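Local atomic coordinates of particle-associated glycoside hydrolase (Acinetobacter phage Fri1, PDB entry 6C72), a protein that serves as a trimeric phage tailspike, a glycosidase that depolymerises the capsular polysaccharide of Acinetobacter baumannii during virus entry. Residues G238-L244 / F264-R268; Y245-D250 / N305-D310; Y55-N61 / T78-Q84. One frame throughout, in Å; residues are numbered along the deposited sequence.

Contact 3 comes first along the chain, before the other two open; it belongs to a small five-stranded mixed sheet in the N-terminal part, with its centre about 44 Å from that of contact 1 and about 46 Å from that of contact 2. Contacts 1 and 2, with centres about 19 Å apart, both lie in the parallel beta-helix forming the tailspike's long body. Residues 238-244 run into 245-250 along strand 244-247, and their partners, 264-268 and 305-310, follow in the same order, so the contacts interlock. Contact 1 joins neighbouring coils in a buried turn, whereas contact 2 ties the end of strand 244-247 and what follows it to a surface loop beside a second subunit.

Contact 1. Residues G238-L244 / F264-R268; sequences GFRLEGL and FLDAR
Gly-238 to Leu-244 and Phe-264 to Arg-268 form a mostly buried contact between equivalent turns of two neighbouring coils of the parallel beta-helix. Strand 234-237 pairs with strand 263-264 just before the turns, and strand 244-247 with strand 272-275 just after them. Backbone bonds hold the turns together: Gly-238 N gives its hydrogen to Asp-266 O at 2.7 Å, and Arg-268 N reaches Phe-239 O at 2.9 Å. A water that donates to Asp-266 O also lies at the ring edge of Phe-239. Ala-267 fills the bend, its CB 3.5 Å from Leu-241 O, while Arg-268 lays CB against Arg-240 O at 3.2 Å before its chain folds back to Thr-295 O through NE. The Asp-266 carboxylate is anchored by Ser-237 OG through OD1. Inside the coil the contact turns apolar. Phe-264, which also meets the ring of Phe-287, packs with Leu-244 among Phe-259, Phe-282 and Ile-222. Leu-244 meets that ring obliquely at two atoms: CB lies 3.9 Å from Phe-264 CE1, and a chi1 of 168°, which sets CG beside the carbonyl carbon, carries CD2 to the same distance from Phe-264 CZ.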
loop_
_atom_site.group_PDB
_atom_site.type_symbol
_atom_site.label_atom_id
_atom_site.label_comp_id
_atom_site.label_asym_id
_atom_site.label_seq_id
_atom_site.Cartn_x
_atom_site.Cartn_y
_atom_site.Cartn_z
ATOM N N GLY A 238 -18.566 25.586 9.333
ATOM C CA GLY A 238 -18.964 26.973 9.246
ATOM C C GLY A 238 -17.868 27.968 8.929
ATOM O O GLY A 238 -18.107 29.177 9.051
ATOM N N PHE A 239 -16.687 27.517 8.513
ATOM C CA PHE A 239 -15.582 28.449 8.317
ATOM C C PHE A 239 -15.697 29.195 6.991
ATOM O O PHE A 239 -16.251 28.696 6.009
ATOM C CB PHE A 239 -14.239 27.721 8.448
ATOM C CG PHE A 239 -13.918 27.375 9.870
ATOM C CD1 PHE A 239 -13.273 28.295 10.693
ATOM C CD2 PHE A 239 -14.376 26.187 10.431
ATOM C CE1 PHE A 239 -13.031 28.004 12.034
ATOM C CE2 PHE A 239 -14.129 25.887 11.765
ATOM C CZ PHE A 239 -13.455 26.792 12.566
ATOM N N ARG A 240 -15.190 30.429 6.993
ATOM C CA ARG A 240 -15.332 31.311 5.841
ATOM C C ARG A 240 -14.495 30.828 4.664
ATOM O O ARG A 240 -14.877 31.033 3.508
ATOM C CB ARG A 240 -14.946 32.735 6.247
ATOM C CG ARG A 240 -15.064 33.789 5.150
ATOM C CD ARG A 240 -14.773 35.193 5.671
ATOM N NE ARG A 240 -13.571 35.254 6.508
ATOM C CZ ARG A 240 -12.333 35.469 6.054
ATOM N NH1 ARG A 240 -12.108 35.643 4.755
ATOM N NH2 ARG A 240 -11.312 35.512 6.903
ATOM N N LEU A 241 -13.357 30.196 4.931
ATOM C CA LEU A 241 -12.528 29.655 3.861
ATOM C C LEU A 241 -12.528 28.133 3.942
ATOM O O LEU A 241 -13.273 27.475 3.212
ATOM C CB LEU A 241 -11.103 30.218 3.936
ATOM C CG LEU A 241 -11.041 31.742 3.818
ATOM C CD1 LEU A 241 -9.618 32.243 3.934
ATOM C CD2 LEU A 241 -11.657 32.224 2.514
ATOM N N GLU A 242 -11.736 27.568 4.855
ATOM C CA GLU A 242 -11.615 26.123 4.989
ATOM C C GLU A 242 -11.602 25.723 6.458
ATOM O O GLU A 242 -11.080 26.442 7.314
ATOM C CB GLU A 242 -10.338 25.584 4.319
ATOM C CG GLU A 242 -10.412 25.484 2.806
ATOM C CD GLU A 242 -9.982 26.770 2.123
ATOM O OE1 GLU A 242 -9.196 27.539 2.727
ATOM O OE2 GLU A 242 -10.431 27.011 0.982
ATOM N N GLY A 243 -12.151 24.544 6.735
ATOM C CA GLY A 243 -11.964 23.968 8.052
ATOM C C GLY A 243 -10.518 23.586 8.316
ATOM O O GLY A 243 -10.025 23.725 9.437
ATOM N N LEU A 244 -9.818 23.116 7.283
ATOM C CA LEU A 244 -8.417 22.724 7.354
ATOM C C LEU A 244 -7.690 23.307 6.149
ATOM O O LEU A 244 -8.189 23.219 5.022
ATOM C CB LEU A 244 -8.278 21.195 7.370
ATOM C CG LEU A 244 -6.885 20.590 7.158
ATOM C CD1 LEU A 244 -5.923 20.915 8.292
ATOM C CD2 LEU A 244 -6.973 19.081 6.912
ATOM N N PHE A 264 -14.674 17.155 8.087
ATOM C CA PHE A 264 -14.512 18.523 7.608
ATOM C C PHE A 264 -15.801 18.897 6.881
ATOM O O PHE A 264 -16.041 18.481 5.744
ATOM C CB PHE A 264 -13.257 18.621 6.750
ATOM C CG PHE A 264 -12.028 18.077 7.446
ATOM C CD1 PHE A 264 -11.369 18.828 8.401
ATOM C CD2 PHE A 264 -11.564 16.801 7.185
ATOM C CE1 PHE A 264 -10.253 18.338 9.057
ATOM C CE2 PHE A 264 -10.442 16.305 7.843
ATOM C CZ PHE A 264 -9.783 17.082 8.771
ATOM N N LEU A 265 -16.657 19.659 7.563
ATOM C CA LEU A 265 -18.006 19.889 7.068
ATOM C C LEU A 265 -18.084 21.224 6.345
ATOM O O LEU A 265 -17.092 21.662 5.752
ATOM C CB LEU A 265 -19.019 19.828 8.212
ATOM C CG LEU A 265 -18.939 18.585 9.101
ATOM C CD1 LEU A 265 -19.973 18.662 10.242
ATOM C CD2 LEU A 265 -19.127 17.304 8.300
ATOM N N ASP A 266 -19.240 21.883 6.424
ATOM C CA ASP A 266 -19.513 23.022 5.566
ATOM C C ASP A 266 -18.497 24.133 5.787
ATOM O O ASP A 266 -18.122 24.447 6.922
ATOM C CB ASP A 266 -20.920 23.561 5.816
ATOM C CG ASP A 266 -21.124 24.002 7.260
ATOM O OD1 ASP A 266 -21.133 23.128 8.154
ATOM O OD2 ASP A 266 -21.237 25.227 7.512
ATOM N N ALA A 267 -18.041 24.705 4.678
ATOM C CA ALA A 267 -17.187 25.878 4.672
ATOM C C ALA A 267 -17.507 26.658 3.407
ATOM O O ALA A 267 -17.937 26.079 2.405
ATOM C CB ALA A 267 -15.704 25.502 4.740
ATOM N N ARG A 268 -17.307 27.977 3.459
ATOM C CA ARG A 268 -17.744 28.840 2.367
ATOM C C ARG A 268 -16.815 28.815 1.165
ATOM O O ARG A 268 -17.196 29.337 0.106
ATOM C CB ARG A 268 -17.898 30.283 2.846
ATOM C CG ARG A 268 -18.795 30.454 4.077
ATOM C CD ARG A 268 -20.185 29.868 3.870
ATOM N NE ARG A 268 -20.877 30.444 2.719
ATOM C CZ ARG A 268 -21.492 31.622 2.747
ATOM N NH1 ARG A 268 -21.481 32.344 3.859
ATOM N NH2 ARG A 268 -22.115 32.089 1.674
HETATM O O HOH W 1 -15.644 24.355 8.006
#

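Contact 2. Residues Y245-D250 / N305-D310; sequences YIRGKD and NPATTD
Arg-247 turns CG opposite its backbone N (chi1 -174°) and stays extended as far as NE, a reach that delivers its guanidinium to Asp-310, whose own CG stands beside the backbone N (chi1 -72°) and presents the carboxylate. The grip is side-on and rests on a single oxygen: Arg-247 NE lies 3.1 Å and Arg-247 NH2 3.3 Å from Asp-310 OD1, which sits in the guanidinium plane at its edge. The carboxylate stands nearly upright to that plane, at 85°, and both donors come to OD1 on its syn side, somewhat out of the carboxylate plane. Asp-310 OD2 is held from its own loop, by Asn-305 N at 2.9 Å on the anti lone pair and by Asn-305 ND2 at 2.7 Å nearly in line with the C-O bond. The same ND2 rests over the centre of one guanidinium face, 3.5 Å from Arg-247 CZ, so Asn-305 bears on both partners of the salt bridge. Along the parallel beta-helix, Arg-247 and Tyr-245 project from strand 244-247, and the contact reaches past the next coil, where Val-275 underlies Asn-305 and Asp-310, to the loop after strand 300-302. A type II turn from Asn-305 to Thr-308 shapes this loop, and an ST turn follows, in which Asp-310 N donates to Thr-308 OG1 at 3.0 Å. Water joins the segments at one side, 2.6 Å from Tyr-245 OH and donating to Asn-305 OD1. At the other, Thr-309 OG1 points at Asp-250 OD1, modelled too close for its length to be trusted; Tyr-276 OH also bonds this oxygen. Arg-167 of the second subunit packs on Asp-310 and bonds through NH2 to Gly-248 O.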
loop_
_atom_site.group_PDB
_atom_site.type_symbol
_atom_site.label_atom_id
_atom_site.label_comp_id
_atom_site.label_asym_id
_atom_site.label_seq_id
_atom_site.Cartn_x
_atom_site.Cartn_y
_atom_site.Cartn_z
ATOM N N TYR A 245 -6.527 23.906 6.389
ATOM C CA TYR A 245 -5.740 24.565 5.352
ATOM C C TYR A 245 -4.268 24.319 5.653
ATOM O O TYR A 245 -3.786 24.669 6.735
ATOM C CB TYR A 245 -6.057 26.058 5.310
ATOM C CG TYR A 245 -5.347 26.865 4.243
ATOM C CD1 TYR A 245 -5.918 27.051 2.995
ATOM C CD2 TYR A 245 -4.127 27.480 4.503
ATOM C CE1 TYR A 245 -5.297 27.805 2.022
ATOM C CE2 TYR A 245 -3.486 28.240 3.535
ATOM C CZ TYR A 245 -4.079 28.398 2.292
ATOM O OH TYR A 245 -3.453 29.159 1.324
ATOM N N ILE A 246 -3.554 23.699 4.720
ATOM C CA ILE A 246 -2.174 23.298 4.956
ATOM C C ILE A 246 -1.284 23.981 3.929
ATOM O O ILE A 246 -1.331 23.655 2.732
ATOM C CB ILE A 246 -2.012 21.782 4.900
ATOM C CG1 ILE A 246 -3.072 21.111 5.805
ATOM C CG2 ILE A 246 -0.588 21.418 5.268
ATOM C CD1 ILE A 246 -2.889 19.621 5.984
ATOM N N ARG A 247 -0.426 24.881 4.397
ATOM C CA ARG A 247 0.488 25.571 3.493
ATOM C C ARG A 247 1.780 25.858 4.242
ATOM O O ARG A 247 1.810 26.733 5.109
ATOM C CB ARG A 247 -0.146 26.857 2.970
ATOM C CG ARG A 247 0.689 27.533 1.920
ATOM C CD ARG A 247 0.179 28.886 1.508
ATOM N NE ARG A 247 0.929 29.307 0.345
ATOM C CZ ARG A 247 1.025 30.558 -0.091
ATOM N NH1 ARG A 247 0.406 31.537 0.560
ATOM N NH2 ARG A 247 1.751 30.825 -1.178
ATOM N N GLY A 248 2.847 25.141 3.899
ATOM C CA GLY A 248 4.143 25.394 4.492
ATOM C C GLY A 248 4.856 26.559 3.819
ATOM O O GLY A 248 4.289 27.310 3.022
ATOM N N LYS A 249 6.141 26.694 4.147
ATOM C CA LYS A 249 6.978 27.729 3.564
ATOM C C LYS A 249 8.250 27.115 2.995
ATOM O O LYS A 249 8.634 25.991 3.340
ATOM C CB LYS A 249 7.337 28.814 4.589
ATOM C CG LYS A 249 6.148 29.554 5.131
ATOM C CD LYS A 249 6.579 30.656 6.097
ATOM C CE LYS A 249 5.374 31.350 6.720
ATOM N NZ LYS A 249 5.792 32.459 7.607
ATOM N N ASP A 250 8.895 27.870 2.107
ATOM C CA ASP A 250 10.138 27.406 1.516
ATOM C C ASP A 250 11.171 27.140 2.602
ATOM O O ASP A 250 11.314 27.913 3.551
ATOM C CB ASP A 250 10.689 28.437 0.535
ATOM C CG ASP A 250 9.861 28.549 -0.732
ATOM O OD1 ASP A 250 8.892 27.769 -0.875
ATOM O OD2 ASP A 250 10.205 29.395 -1.600
ATOM N N ASN A 305 -0.915 27.521 -5.050
ATOM C CA ASN A 305 -1.195 28.820 -5.633
ATOM C C ASN A 305 -0.373 29.014 -6.905
ATOM O O ASN A 305 0.823 28.701 -6.924
ATOM C CB ASN A 305 -0.883 29.928 -4.633
ATOM C CG ASN A 305 -1.878 29.977 -3.491
ATOM O OD1 ASN A 305 -2.998 30.470 -3.648
ATOM N ND2 ASN A 305 -1.476 29.470 -2.332
ATOM N N PRO A 306 -0.979 29.534 -7.977
ATOM C CA PRO A 306 -0.216 29.773 -9.210
ATOM C C PRO A 306 0.937 30.717 -8.941
ATOM O O PRO A 306 0.866 31.575 -8.061
ATOM C CB PRO A 306 -1.239 30.414 -10.157
ATOM C CG PRO A 306 -2.578 30.038 -9.588
ATOM C CD PRO A 306 -2.389 29.939 -8.102
ATOM N N ALA A 307 2.025 30.510 -9.682
ATOM C CA ALA A 307 3.182 31.403 -9.662
ATOM C C ALA A 307 3.788 31.531 -8.265
ATOM O O ALA A 307 4.296 32.592 -7.902
ATOM C CB ALA A 307 2.824 32.781 -10.228
ATOM N N THR A 308 3.741 30.457 -7.474
ATOM C CA THR A 308 4.465 30.372 -6.213
ATOM C C THR A 308 5.242 29.067 -6.187
ATOM O O THR A 308 5.156 28.246 -7.106
ATOM C CB THR A 308 3.542 30.425 -4.986
ATOM O OG1 THR A 308 2.831 29.188 -4.878
ATOM C CG2 THR A 308 2.563 31.570 -5.093
ATOM N N THR A 309 5.989 28.874 -5.111
ATOM C CA THR A 309 6.684 27.623 -4.855
ATOM C C THR A 309 5.791 26.580 -4.209
ATOM O O THR A 309 6.306 25.533 -3.800
ATOM C CB THR A 309 7.890 27.860 -3.954
ATOM O OG1 THR A 309 7.447 28.517 -2.753
ATOM C CG2 THR A 309 8.967 28.680 -4.683
ATOM N N ASP A 310 4.490 26.847 -4.083
ATOM C CA ASP A 310 3.568 25.855 -3.543
ATOM C C ASP A 310 3.653 24.541 -4.318
ATOM O O ASP A 310 3.699 24.525 -5.553
ATOM C CB ASP A 310 2.131 26.364 -3.606
ATOM C CG ASP A 310 1.839 27.461 -2.618
ATOM O OD1 ASP A 310 2.670 27.745 -1.726
ATOM O OD2 ASP A 310 0.754 28.058 -2.763
HETATM O O HOH W 2 -4.434 29.975 -0.926
#

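Contact 3. Residues Y55-N61 / T78-Q84; sequences YLWDANN and TGAWLLQ
Tyr-55 to Asp-58 pairs with Ala-80 to Leu-83 as neighbouring antiparallel strands inside the five-stranded mixed sheet of the N-terminal region, flanked by strand 38-41 on one side and strand 70-72 on the other. Backbone bonds set the register. Leu-56 and Leu-82 are a hydrogen-bonded pair, with Leu-82 N to Leu-56 O at 2.7 Å, and so are Asp-58 and Ala-80, with Asp-58 N to Ala-80 O at 2.8 Å. Beyond the strands the chain of 59-61 turns, and Gly-79 N donates to Asn-61 O at 3.0 Å, and Thr-78 OG1 to Ala-59 O. Apolar contacts cover the face bearing Tyr-55, Trp-57, Trp-81 and Leu-83, which is turned partly toward helix 24-27. Here Tyr-55 CB meets Trp-81 CB at 3.6 Å, while CE2 of the tyrosine ring touches Leu-83 CD1. On the other face, Leu-82 spreads its methyls, CD1 against Asp-58 CB and CD2 against the side-chain amide of Asn-61, whose OD1 is bonded to Ala-63 N; Asn-61 also packs on Ala-80 CB. Aromatic contact centres on Trp-57 and Trp-81, a non-hydrogen-bonded pair whose rings meet at a slant, their planes 52° apart. The backbone pairing puts Trp-57 CB over the six-membered ring of Trp-81 in a CH-pi contact, 3.9 Å from the centroid. Trp-81 is fixed in rotation by NE1, bonded to Val-30 O. With CG beside the carbonyl carbon (chi1 175°), the Trp-57 indole swings across its partner, and Trp-57 CE3 lies over the middle of the Trp-81 indole, 3.4 Å from Trp-81 CE2.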
loop_
_atom_site.group_PDB
_atom_site.type_symbol
_atom_site.label_atom_id
_atom_site.label_comp_id
_atom_site.label_asym_id
_atom_site.label_seq_id
_atom_site.Cartn_x
_atom_site.Cartn_y
_atom_site.Cartn_z
ATOM N N TYR A 55 -0.028 23.178 43.978
ATOM C CA TYR A 55 0.990 24.214 43.937
ATOM C C TYR A 55 2.084 23.926 44.953
ATOM O O TYR A 55 1.870 23.227 45.948
ATOM C CB TYR A 55 0.378 25.592 44.207
ATOM C CG TYR A 55 -0.714 25.975 43.231
ATOM C CD1 TYR A 55 -2.018 25.515 43.395
ATOM C CD2 TYR A 55 -0.443 26.811 42.150
ATOM C CE1 TYR A 55 -3.019 25.862 42.502
ATOM C CE2 TYR A 55 -1.439 27.175 41.259
ATOM C CZ TYR A 55 -2.722 26.693 41.442
ATOM O OH TYR A 55 -3.708 27.048 40.562
ATOM N N LEU A 56 3.270 24.469 44.682
ATOM C CA LEU A 56 4.405 24.402 45.592
ATOM C C LEU A 56 4.834 25.817 45.968
ATOM O O LEU A 56 4.959 26.694 45.106
ATOM C CB LEU A 56 5.584 23.646 44.966
ATOM C CG LEU A 56 5.415 22.146 44.710
ATOM C CD1 LEU A 56 6.724 21.528 44.221
ATOM C CD2 LEU A 56 4.917 21.442 45.957
ATOM N N TRP A 57 5.075 26.030 47.254
ATOM C CA TRP A 57 5.374 27.364 47.758
ATOM C C TRP A 57 6.828 27.728 47.486
ATOM O O TRP A 57 7.738 26.954 47.791
ATOM C CB TRP A 57 5.073 27.426 49.256
ATOM C CG TRP A 57 5.454 28.708 49.919
ATOM C CD1 TRP A 57 6.434 28.884 50.853
ATOM C CD2 TRP A 57 4.865 29.997 49.706
ATOM N NE1 TRP A 57 6.489 30.202 51.233
ATOM C CE2 TRP A 57 5.540 30.909 50.542
ATOM C CE3 TRP A 57 3.835 30.468 48.889
ATOM C CZ2 TRP A 57 5.216 32.269 50.587
ATOM C CZ3 TRP A 57 3.514 31.813 48.932
ATOM C CH2 TRP A 57 4.202 32.702 49.776
ATOM N N ASP A 58 7.045 28.899 46.892
ATOM C CA ASP A 58 8.378 29.465 46.717
ATOM C C ASP A 58 8.378 30.811 47.430
ATOM O O ASP A 58 7.740 31.763 46.968
ATOM C CB ASP A 58 8.746 29.607 45.235
ATOM C CG ASP A 58 10.231 29.927 45.017
ATOM O OD1 ASP A 58 11.004 29.964 46.001
ATOM O OD2 ASP A 58 10.633 30.131 43.850
ATOM N N ALA A 59 9.082 30.878 48.563
ATOM C CA ALA A 59 9.056 32.085 49.385
ATOM C C ALA A 59 9.747 33.267 48.711
ATOM O O ALA A 59 9.357 34.421 48.932
ATOM C CB ALA A 59 9.704 31.800 50.740
ATOM N N ASN A 60 10.746 33.012 47.872
ATOM C CA ASN A 60 11.526 34.083 47.275
ATOM C C ASN A 60 10.989 34.559 45.935
ATOM O O ASN A 60 11.510 35.544 45.403
ATOM C CB ASN A 60 12.975 33.636 47.101
ATOM C CG ASN A 60 13.526 32.976 48.341
ATOM O OD1 ASN A 60 13.407 33.506 49.452
ATOM N ND2 ASN A 60 14.128 31.804 48.164
ATOM N N ASN A 61 9.970 33.900 45.383
ATOM C CA ASN A 61 9.571 34.159 44.005
ATOM C C ASN A 61 9.075 35.588 43.826
ATOM O O ASN A 61 8.191 36.052 44.554
ATOM C CB ASN A 61 8.478 33.185 43.584
ATOM C CG ASN A 61 8.215 33.218 42.099
ATOM O OD1 ASN A 61 7.557 34.125 41.595
ATOM N ND2 ASN A 61 8.693 32.205 41.393
ATOM N N THR A 78 7.072 39.251 48.612
ATOM C CA THR A 78 7.561 38.161 47.772
ATOM C C THR A 78 6.850 36.869 48.144
ATOM O O THR A 78 6.291 36.731 49.238
ATOM C CB THR A 78 9.077 37.923 47.882
ATOM O OG1 THR A 78 9.394 37.429 49.188
ATOM C CG2 THR A 78 9.858 39.204 47.609
ATOM N N GLY A 79 6.938 35.894 47.242
ATOM C CA GLY A 79 6.316 34.608 47.483
ATOM C C GLY A 79 5.300 34.236 46.426
ATOM O O GLY A 79 4.532 35.086 45.967
ATOM N N ALA A 80 5.315 32.975 45.996
ATOM C CA ALA A 80 4.347 32.522 45.012
ATOM C C ALA A 80 4.079 31.040 45.195
ATOM O O ALA A 80 4.934 30.283 45.662
ATOM C CB ALA A 80 4.815 32.785 43.576
ATOM N N TRP A 81 2.866 30.645 44.845
ATOM C CA TRP A 81 2.534 29.240 44.706
ATOM C C TRP A 81 2.755 28.844 43.258
ATOM O O TRP A 81 2.201 29.469 42.344
ATOM C CB TRP A 81 1.090 28.972 45.122
ATOM C CG TRP A 81 0.833 29.268 46.560
ATOM C CD1 TRP A 81 0.331 30.423 47.080
ATOM C CD2 TRP A 81 1.083 28.397 47.673
ATOM N NE1 TRP A 81 0.243 30.322 48.449
ATOM C CE2 TRP A 81 0.701 29.089 48.837
ATOM C CE3 TRP A 81 1.594 27.098 47.797
ATOM C CZ2 TRP A 81 0.808 28.526 50.111
ATOM C CZ3 TRP A 81 1.702 26.541 49.067
ATOM C CH2 TRP A 81 1.307 27.252 50.201
ATOM N N LEU A 82 3.564 27.813 43.054
ATOM C CA LEU A 82 3.977 27.392 41.724
ATOM C C LEU A 82 3.181 26.166 41.293
ATOM O O LEU A 82 3.145 25.150 42.001
ATOM C CB LEU A 82 5.473 27.097 41.684
ATOM C CG LEU A 82 6.361 28.268 42.097
ATOM C CD1 LEU A 82 7.815 27.938 41.839
ATOM C CD2 LEU A 82 5.940 29.559 41.388
ATOM N N LEU A 83 2.550 26.278 40.129
ATOM C CA LEU A 83 1.718 25.214 39.593
ATOM C C LEU A 83 2.536 23.951 39.345
ATOM O O LEU A 83 3.650 24.009 38.816
ATOM C CB LEU A 83 1.100 25.692 38.279
ATOM C CG LEU A 83 0.152 24.713 37.597
ATOM C CD1 LEU A 83 -1.105 24.588 38.462
ATOM C CD2 LEU A 83 -0.155 25.135 36.166
ATOM N N GLN A 84 1.963 22.794 39.699
ATOM C CA GLN A 84 2.561 21.491 39.415
ATOM C C GLN A 84 1.680 20.774 38.407
ATOM O O GLN A 84 0.560 20.368 38.731
ATOM C CB GLN A 84 2.725 20.640 40.671
ATOM C CG GLN A 84 3.583 21.264 41.758
ATOM C CD GLN A 84 5.007 21.595 41.301
ATOM O OE1 GLN A 84 5.465 22.729 41.459
ATOM N NE2 GLN A 84 5.716 20.602 40.756
#